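Long-range contacts in G protein alpha subunit (Entamoeba histolytica, PDB 4FID), which probably relays signals from membrane receptors as the guanine nucleotide-binding alpha subunit of a heterotrimeric G protein, captured here with GDP bound: residues F234-D239 and N305-T310; L240-L245 and D261-G266; S16-I21 and L165-G170. One frame throughout, in Å; residues are numbered along the deposited sequence. Where two conformers were deposited one is given.

Contact 1: F234-D239 and N305-T310; sequences FLNKMD and NPTNAT. With GDP (guanosine-5'-diphosphate), chain C.
Asn236 reaches across to Thr307 and Ala309. CB lies 3.5 Å from Thr307 OG1. CG is 3.4 Å from Thr307 OG1 and stands anti to the backbone N (chi1 -165°), which carries the amide to the guanine. OD1 accepts twice. Thr307 OG1 donates to it at 2.6 Å, tilted from the carbonyl plane. Ala309 N lies in that plane, on a lone pair of OD1, at 3.1 Å. ND2 gives a hydrogen to N7 of GDP at 2.9 Å and also bonds to Ser16 O, so both ends of the amide are tied. Residues 236-239 are the NKxD motif of G proteins, here Asn-Lys-Met-Asp. Asp239 takes both guanine donors: its OD2 accepts from GDP N2 at 3.2 Å and its OD1 from GDP N1 at 3.3 Å. Its carboxylate stacks on the Asn308 amide, the two planes 26° apart. The strands 230-236 and 301-307 run parallel, and Leu235 is paired both ways: its N donates to Asn305 O and its O accepts from Thr307 N. Beyond strand 230-236, Met238 N donates to Thr307 O at 3.1 Å, almost straight at 177°. Thr307 CG2 makes an off-centre CH-pi contact with the Phe234 ring.

Contact 2: L240-L245 and D261-G266; sequences LFEEKL and DNAVMG. With GDP (guanosine-5'-diphosphate), chain C.
A chi1 of 177° swings the Phe241 ring away from its own amide nitrogen and out to the backbone of Ala263 and Gly266. The ring meets them with its edge. CE2 is 3.5 Å from Ala263 O, which lies in the ring plane, and CZ is 3.9 Å from Gly266 C. Leu245, one turn further along the helix, sets CG over one face of the same ring, toward the rim. Its CD2 touches Ala263 CA at 3.9 Å. Glu242 comes from the other flank, and its CG meets the Ala263 methyl at 3.5 Å. Phe241, Glu242 and Leu245 thus all touch Ala263. Their helix, 238-247, begins within the guanine-binding NKMD sequence, at Met238, in the Ras-like domain. The contact packs it against the first turn of helix 263-275. That turn is capped by Asn262, whose OD1 accepts from Met265 N at 3.0 Å and more weakly from Val264 N. Water links the two segments at the solvent side. One water lies between Glu242 O and Asp261 OD1. Another accepts from Ala263 N at 2.7 Å and reaches Glu242 OE2 only weakly. Tyr197 also meets the Phe241 ring, the two planes at about 90°.

Contact 3: S16-I21 and L165-G170; sequences SGKSTI and LIDVGG. With GDP (guanosine-5'-diphosphate), chain C.
Lys18 NZ is shared between Asp167 and the beta-phosphate of GDP. It forms a salt bridge with Asp167 OD2 at 3.2 Å and uses the syn lone pair of that oxygen. The bond to GDP O3B, at 3.3 Å, is weak. The lysine chain kinks at the CG-CD and CD-CE bonds (chi3 130°, chi4 29°), which curls CE and NZ round between the phosphate and the strand end. CE packs against Val168 O at 3.3 Å. On the other side, the Asp167 carboxylate is turned away from its own backbone N (chi1 176°) and extends toward the lysine. Lys18 belongs to the P-loop, or Walker A motif, whose backbone amides wrap the phosphates. Ser19 N donates to O3B of GDP at 3.1 Å. On the alpha-phosphate, O1A of GDP is held by Thr20 OG1 at 2.9 Å and by a weak bond from Thr20 N. Asp167 to Gly170 (Asp-Val-Gly-Gly) match the DxxG motif of GTP-binding proteins and are predicted to bind GTP. Ser19 is a predicted magnesium ligand, and Thr148, likewise predicted, has its side chain about 4 Å from that of Ser19. Helix 18-28 thus begins at the phosphates, while strand 162-167 ends alongside. That strand lies in the sheet between strand 6-12, which leads into the P-loop, and the antiparallel strand 152-157.

After strand 6-12 the chain enters the P-loop, whose end and the first turn of helix 18-28 form 16-21. Contact 3 closes a loop of 143 residues by tying this helix start to the end of strand 162-167. That loop has finished before contact 1 opens at 234-239, so the two are in series. Contact 1 closes after 65 intervening residues and ties neighbouring strands 230-236 and 301-307 with their loops. Contact 2 nests inside it, joining helices 238-247 and 263-275 across 15 residues. Contacts 1 and 2 adjoin along helix 238-247. Contacts 1 and 3 reach the same sheet and meet between Asn236 and the P-loop. Contacts 2 and 3 do not touch. All three reach GDP.

Contact 1: F234-D239 and N305-T310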
# COMPACT_ATOMS: atom_id res chain seq x y z
N PHE A 234 -11.13 -1.63 -1.74
CA PHE A 234 -10.48 -0.79 -0.74
C PHE A 234 -9.75 0.30 -1.48
O PHE A 234 -8.80 0.05 -2.21
CB PHE A 234 -9.49 -1.57 0.14
CG PHE A 234 -10.13 -2.51 1.15
CD1 PHE A 234 -11.51 -2.59 1.27
CD2 PHE A 234 -9.33 -3.31 1.97
CE1 PHE A 234 -12.10 -3.47 2.20
CE2 PHE A 234 -9.90 -4.17 2.89
CZ PHE A 234 -11.29 -4.25 3.01
N LEU A 235 -10.22 1.52 -1.31
CA LEU A 235 -9.56 2.66 -1.89
C LEU A 235 -8.49 3.05 -0.89
O LEU A 235 -8.74 3.75 0.10
CB LEU A 235 -10.57 3.78 -2.11
CG LEU A 235 -11.72 3.27 -2.99
CD1 LEU A 235 -13.02 4.07 -2.79
CD2 LEU A 235 -11.31 3.26 -4.45
N ASN A 236 -7.28 2.59 -1.15
CA ASN A 236 -6.24 2.64 -0.14
C ASN A 236 -5.36 3.87 -0.25
O ASN A 236 -5.33 4.56 -1.29
CB ASN A 236 -5.38 1.38 -0.24
CG ASN A 236 -4.52 1.17 0.97
OD1 ASN A 236 -4.97 1.37 2.10
ND2 ASN A 236 -3.27 0.74 0.75
N LYS A 237 -4.66 4.16 0.85
CA LYS A 237 -3.77 5.31 0.94
C LYS A 237 -4.53 6.61 0.96
O LYS A 237 -4.10 7.60 0.37
CB LYS A 237 -2.73 5.30 -0.19
CG LYS A 237 -1.92 3.98 -0.25
CD LYS A 237 -0.74 4.09 -1.21
CE LYS A 237 0.17 2.88 -1.12
NZ LYS A 237 1.28 2.96 -2.10
N MSE A 238 -5.67 6.61 1.66
CA MSE A 238 -6.49 7.81 1.78
C MSE A 238 -5.69 8.95 2.45
O MSE A 238 -5.84 10.13 2.08
CB MSE A 238 -7.80 7.50 2.53
CG MSE A 238 -8.69 8.72 2.77
SE MSE A 238 -9.71 9.41 1.24
CE MSE A 238 -10.83 10.72 2.18
N ASP A 239 -4.83 8.61 3.39
CA ASP A 239 -3.95 9.60 4.02
C ASP A 239 -3.05 10.31 2.99
O ASP A 239 -3.02 11.56 2.94
CB ASP A 239 -3.11 8.98 5.16
CG ASP A 239 -2.37 7.67 4.75
OD1 ASP A 239 -2.90 6.88 3.93
OD2 ASP A 239 -1.26 7.43 5.29
N ASN A 305 -14.91 1.13 0.44
CA ASN A 305 -14.49 1.85 1.63
C ASN A 305 -13.10 2.37 1.44
O ASN A 305 -12.24 1.68 0.91
CB ASN A 305 -14.54 0.96 2.86
CG ASN A 305 -15.01 1.71 4.11
OD1 ASN A 305 -14.24 2.40 4.75
ND2 ASN A 305 -16.28 1.55 4.46
N PRO A 306 -12.86 3.61 1.85
CA PRO A 306 -11.47 4.05 1.78
C PRO A 306 -10.71 3.46 2.96
O PRO A 306 -11.30 3.12 4.00
CB PRO A 306 -11.58 5.58 1.89
CG PRO A 306 -13.06 5.89 2.20
CD PRO A 306 -13.72 4.59 2.54
N THR A 307 -9.41 3.29 2.78
CA THR A 307 -8.58 2.73 3.82
C THR A 307 -7.20 3.39 3.93
O THR A 307 -6.68 4.03 2.98
CB THR A 307 -8.38 1.21 3.62
OG1 THR A 307 -7.48 0.98 2.53
CG2 THR A 307 -9.70 0.52 3.33
N ASN A 308 -6.64 3.24 5.13
CA ASN A 308 -5.26 3.59 5.39
C ASN A 308 -4.57 2.36 5.99
O ASN A 308 -4.58 2.13 7.20
CB ASN A 308 -5.17 4.84 6.27
CG ASN A 308 -3.73 5.17 6.69
OD1 ASN A 308 -2.77 4.56 6.20
ND2 ASN A 308 -3.59 6.14 7.61
N ALA A 309 -4.00 1.55 5.09
CA ALA A 309 -3.39 0.26 5.43
C ALA A 309 -2.26 0.29 6.48
O ALA A 309 -1.95 -0.73 7.10
CB ALA A 309 -2.91 -0.43 4.15
N THR A 310 -1.61 1.43 6.68
CA THR A 310 -0.55 1.52 7.67
C THR A 310 -1.11 1.88 9.05
O THR A 310 -0.35 2.11 9.98
CB THR A 310 0.50 2.57 7.28
OG1 THR A 310 -0.14 3.84 7.16
CG2 THR A 310 1.14 2.20 5.97
PB GDP C . 1.67 -4.74 -3.10
O1B GDP C . 2.59 -5.83 -2.60
O2B GDP C . 1.95 -4.49 -4.57
O3B GDP C . 0.25 -5.24 -2.94
O3A GDP C . 1.86 -3.34 -2.30
PA GDP C . 2.65 -3.18 -0.89
O1A GDP C . 1.82 -3.68 0.28
O2A GDP C . 3.99 -3.90 -0.92
O5' GDP C . 2.92 -1.59 -0.77
C5' GDP C . 4.26 -1.10 -0.65
C4' GDP C . 4.34 0.19 0.20
O4' GDP C . 3.08 0.87 0.28
C3' GDP C . 4.81 -0.08 1.63
O3' GDP C . 5.98 0.72 1.91
C2' GDP C . 3.63 0.32 2.50
O2' GDP C . 4.06 0.85 3.77
C1' GDP C . 2.88 1.32 1.62
N9 GDP C . 1.43 1.45 1.97
C8 GDP C . 0.44 0.55 1.77
N7 GDP C . -0.75 1.02 2.21
C5 GDP C . -0.54 2.26 2.70
C6 GDP C . -1.36 3.32 3.33
O6 GDP C . -2.58 3.18 3.51
N1 GDP C . -0.75 4.45 3.71
C2 GDP C . 0.57 4.65 3.53
N2 GDP C . 1.11 5.82 3.92
N3 GDP C . 1.38 3.73 2.95
C4 GDP C . 0.89 2.53 2.53

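Contact 2: L240-L245 and D261-G266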
# COMPACT_ATOMS: atom_id res chain seq x y z
N LEU A 240 -2.35 9.51 2.18
CA LEU A 240 -1.43 10.02 1.16
C LEU A 240 -2.19 10.83 0.15
O LEU A 240 -1.70 11.86 -0.33
CB LEU A 240 -0.70 8.87 0.47
CG LEU A 240 0.28 8.13 1.39
CD1 LEU A 240 1.04 7.02 0.65
CD2 LEU A 240 1.25 9.13 2.04
N PHE A 241 -3.39 10.38 -0.17
CA PHE A 241 -4.22 11.06 -1.15
C PHE A 241 -4.67 12.47 -0.69
O PHE A 241 -4.59 13.42 -1.45
CB PHE A 241 -5.41 10.16 -1.51
CG PHE A 241 -6.38 10.78 -2.47
CD1 PHE A 241 -6.03 10.97 -3.79
CD2 PHE A 241 -7.66 11.13 -2.04
CE1 PHE A 241 -6.94 11.54 -4.70
CE2 PHE A 241 -8.58 11.70 -2.92
CZ PHE A 241 -8.22 11.90 -4.26
N GLU A 242 -5.14 12.59 0.56
CA GLU A 242 -5.54 13.88 1.14
C GLU A 242 -4.44 14.91 0.90
O GLU A 242 -4.67 15.98 0.36
CB GLU A 242 -5.71 13.75 2.66
CG GLU A 242 -7.13 13.94 3.21
CD GLU A 242 -7.20 14.90 4.42
OE1 GLU A 242 -6.49 14.68 5.43
OE2 GLU A 242 -7.99 15.87 4.35
N GLU A 243 -3.24 14.55 1.35
CA GLU A 243 -2.08 15.42 1.34
C GLU A 243 -1.66 15.74 -0.10
O GLU A 243 -1.41 16.90 -0.45
CB GLU A 243 -0.94 14.76 2.11
CG GLU A 243 0.39 15.50 2.06
CD GLU A 243 0.32 16.90 2.67
OE1 GLU A 243 0.01 17.02 3.89
OE2 GLU A 243 0.57 17.88 1.94
N LYS A 244 -1.60 14.70 -0.92
CA LYS A 244 -1.13 14.84 -2.29
C LYS A 244 -1.99 15.81 -3.08
O LYS A 244 -1.50 16.54 -3.94
CB LYS A 244 -1.10 13.50 -2.98
CG LYS A 244 -0.57 13.55 -4.38
CD LYS A 244 -0.11 12.17 -4.78
CE LYS A 244 0.67 12.20 -6.08
NZ LYS A 244 0.93 10.81 -6.50
N LEU A 245 -3.28 15.82 -2.76
CA LEU A 245 -4.25 16.68 -3.41
C LEU A 245 -3.90 18.17 -3.28
O LEU A 245 -4.34 19.00 -4.10
CB LEU A 245 -5.64 16.41 -2.83
CG LEU A 245 -6.73 15.92 -3.78
CD1 LEU A 245 -6.15 15.08 -4.93
CD2 LEU A 245 -7.79 15.13 -3.02
N ASP A 261 -10.11 20.75 -3.22
CA ASP A 261 -9.29 20.24 -2.13
C ASP A 261 -9.97 19.14 -1.31
O ASP A 261 -9.32 18.50 -0.46
CB ASP A 261 -8.92 21.41 -1.20
CG ASP A 261 -7.68 21.13 -0.37
OD1 ASP A 261 -7.08 20.04 -0.56
OD2 ASP A 261 -7.30 21.99 0.46
N ASN A 262 -11.26 18.93 -1.57
CA ASN A 262 -12.08 17.98 -0.80
C ASN A 262 -11.77 16.49 -1.08
O ASN A 262 -12.19 15.92 -2.10
CB ASN A 262 -13.56 18.31 -0.99
CG ASN A 262 -14.48 17.48 -0.11
OD1 ASN A 262 -14.20 16.32 0.18
ND2 ASN A 262 -15.59 18.08 0.31
N ALA A 263 -11.06 15.87 -0.16
CA ALA A 263 -10.55 14.53 -0.38
C ALA A 263 -11.67 13.50 -0.46
O ALA A 263 -11.50 12.42 -1.07
CB ALA A 263 -9.55 14.16 0.71
N VAL A 264 -12.80 13.82 0.15
CA VAL A 264 -13.94 12.91 0.11
C VAL A 264 -14.56 12.92 -1.27
O VAL A 264 -14.72 11.87 -1.92
CB VAL A 264 -14.98 13.23 1.18
CG1 VAL A 264 -16.36 12.73 0.75
CG2 VAL A 264 -14.58 12.58 2.49
N MSE A 265 -14.90 14.11 -1.74
CA MSE A 265 -15.49 14.26 -3.05
C MSE A 265 -14.54 13.71 -4.12
O MSE A 265 -15.00 13.08 -5.10
CB MSE A 265 -15.83 15.71 -3.33
CG MSE A 265 -17.03 16.24 -2.55
SE MSE A 265 -17.56 18.01 -3.19
CE MSE A 265 -15.90 18.99 -2.96
N GLY A 266 -13.23 13.95 -3.93
CA GLY A 266 -12.22 13.49 -4.88
C GLY A 266 -12.08 11.97 -4.91
O GLY A 266 -11.84 11.37 -5.96
PB GDP C . 1.67 -4.74 -3.10
O1B GDP C . 2.59 -5.83 -2.60
O2B GDP C . 1.95 -4.49 -4.57
O3B GDP C . 0.25 -5.24 -2.94
O3A GDP C . 1.86 -3.34 -2.30
PA GDP C . 2.65 -3.18 -0.89
O1A GDP C . 1.82 -3.68 0.28
O2A GDP C . 3.99 -3.90 -0.92
O5' GDP C . 2.92 -1.59 -0.77
C5' GDP C . 4.26 -1.10 -0.65
C4' GDP C . 4.34 0.19 0.20
O4' GDP C . 3.08 0.87 0.28
C3' GDP C . 4.81 -0.08 1.63
O3' GDP C . 5.98 0.72 1.91
C2' GDP C . 3.63 0.32 2.50
O2' GDP C . 4.06 0.85 3.77
C1' GDP C . 2.88 1.32 1.62
N9 GDP C . 1.43 1.45 1.97
C8 GDP C . 0.44 0.55 1.77
N7 GDP C . -0.75 1.02 2.21
C5 GDP C . -0.54 2.26 2.70
C6 GDP C . -1.36 3.32 3.33
O6 GDP C . -2.58 3.18 3.51
N1 GDP C . -0.75 4.45 3.71
C2 GDP C . 0.57 4.65 3.53
N2 GDP C . 1.11 5.82 3.92
N3 GDP C . 1.38 3.73 2.95
C4 GDP C . 0.89 2.53 2.53
O HOH W 1 -6.85 17.72 1.29
O HOH W 2 -10.45 16.89 2.27

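Contact 3: S16-I21 and L165-G170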
# COMPACT_ATOMS: atom_id res chain seq x y z
N SER A 16 -0.51 -0.86 -4.54
CA SER A 16 -1.84 -0.53 -4.09
C SER A 16 -1.89 -0.64 -2.56
O SER A 16 -2.83 -0.17 -1.92
CB SER A 16 -2.82 -1.51 -4.70
OG SER A 16 -2.33 -2.82 -4.56
N GLY A 17 -0.87 -1.26 -1.99
CA GLY A 17 -0.82 -1.55 -0.58
C GLY A 17 -1.56 -2.81 -0.18
O GLY A 17 -1.86 -3.00 1.00
N LYS A 18 -1.86 -3.70 -1.12
CA LYS A 18 -2.63 -4.90 -0.77
C LYS A 18 -1.84 -5.85 0.11
O LYS A 18 -2.41 -6.57 0.95
CB LYS A 18 -3.18 -5.59 -2.03
CG LYS A 18 -2.53 -6.88 -2.42
CD LYS A 18 -3.03 -7.33 -3.82
CE LYS A 18 -1.86 -7.67 -4.74
NZ LYS A 18 -0.68 -8.19 -3.96
N SER A 19 -0.52 -5.84 -0.05
CA SER A 19 0.37 -6.66 0.77
C SER A 19 0.44 -6.12 2.20
O SER A 19 0.54 -6.87 3.16
CB SER A 19 1.76 -6.77 0.12
OG SER A 19 2.80 -6.47 1.04
N THR A 20 0.34 -4.80 2.34
CA THR A 20 0.26 -4.20 3.66
C THR A 20 -1.04 -4.55 4.37
O THR A 20 -1.08 -4.79 5.57
CB THR A 20 0.34 -2.69 3.56
OG1 THR A 20 1.54 -2.32 2.87
CG2 THR A 20 0.30 -2.09 4.98
N ILE A 21 -2.13 -4.60 3.61
CA ILE A 21 -3.38 -5.04 4.19
C ILE A 21 -3.26 -6.47 4.74
O ILE A 21 -3.76 -6.77 5.82
CB ILE A 21 -4.50 -4.99 3.15
CG1 ILE A 21 -4.64 -3.58 2.57
CG2 ILE A 21 -5.79 -5.54 3.74
CD1 ILE A 21 -5.24 -2.59 3.52
N LEU A 165 -7.19 -16.38 3.85
CA LEU A 165 -6.84 -15.21 3.07
C LEU A 165 -5.90 -15.66 1.95
O LEU A 165 -4.89 -16.31 2.23
CB LEU A 165 -6.17 -14.16 3.98
CG LEU A 165 -5.93 -12.70 3.55
CD1 LEU A 165 -4.82 -12.60 2.53
CD2 LEU A 165 -7.19 -12.05 2.99
N ILE A 166 -6.26 -15.36 0.70
CA ILE A 166 -5.41 -15.67 -0.44
C ILE A 166 -4.92 -14.37 -1.05
O ILE A 166 -5.71 -13.62 -1.62
CB ILE A 166 -6.16 -16.43 -1.53
CG1 ILE A 166 -6.78 -17.71 -0.94
CG2 ILE A 166 -5.23 -16.71 -2.76
CD1 ILE A 166 -7.83 -18.34 -1.81
N ASP A 167 -3.62 -14.11 -0.92
CA ASP A 167 -3.02 -12.87 -1.43
C ASP A 167 -2.37 -13.12 -2.79
O ASP A 167 -1.31 -13.75 -2.87
CB ASP A 167 -2.01 -12.32 -0.42
CG ASP A 167 -1.28 -11.08 -0.90
OD1 ASP A 167 -0.33 -10.68 -0.20
OD2 ASP A 167 -1.63 -10.51 -1.96
N VAL A 168 -3.00 -12.66 -3.86
CA VAL A 168 -2.50 -12.93 -5.21
C VAL A 168 -1.62 -11.79 -5.71
O VAL A 168 -2.10 -10.69 -5.93
CB VAL A 168 -3.64 -13.13 -6.22
CG1 VAL A 168 -3.08 -13.59 -7.54
CG2 VAL A 168 -4.67 -14.13 -5.70
N GLY A 169 -0.33 -12.06 -5.89
CA GLY A 169 0.58 -11.05 -6.40
C GLY A 169 1.00 -11.32 -7.84
O GLY A 169 0.16 -11.74 -8.65
N GLY A 170 2.27 -11.08 -8.16
CA GLY A 170 2.83 -11.39 -9.47
C GLY A 170 2.39 -10.51 -10.63
O GLY A 170 1.57 -9.59 -10.47
PB GDP C . 1.67 -4.74 -3.10
O1B GDP C . 2.59 -5.83 -2.60
O2B GDP C . 1.95 -4.49 -4.57
O3B GDP C . 0.25 -5.24 -2.94
O3A GDP C . 1.86 -3.34 -2.30
PA GDP C . 2.65 -3.18 -0.89
O1A GDP C . 1.82 -3.68 0.28
O2A GDP C . 3.99 -3.90 -0.92
O5' GDP C . 2.92 -1.59 -0.77
C5' GDP C . 4.26 -1.10 -0.65
C4' GDP C . 4.34 0.19 0.20
O4' GDP C . 3.08 0.87 0.28
C3' GDP C . 4.81 -0.08 1.63
O3' GDP C . 5.98 0.72 1.91
C2' GDP C . 3.63 0.32 2.50
O2' GDP C . 4.06 0.85 3.77
C1' GDP C . 2.88 1.32 1.62
N9 GDP C . 1.43 1.45 1.97
C8 GDP C . 0.44 0.55 1.77
N7 GDP C . -0.75 1.02 2.21
C5 GDP C . -0.54 2.26 2.70
C6 GDP C . -1.36 3.32 3.33
O6 GDP C . -2.58 3.18 3.51
N1 GDP C . -0.75 4.45 3.71
C2 GDP C . 0.57 4.65 3.53
N2 GDP C . 1.11 5.82 3.92
N3 GDP C . 1.38 3.73 2.95
C4 GDP C . 0.89 2.53 2.53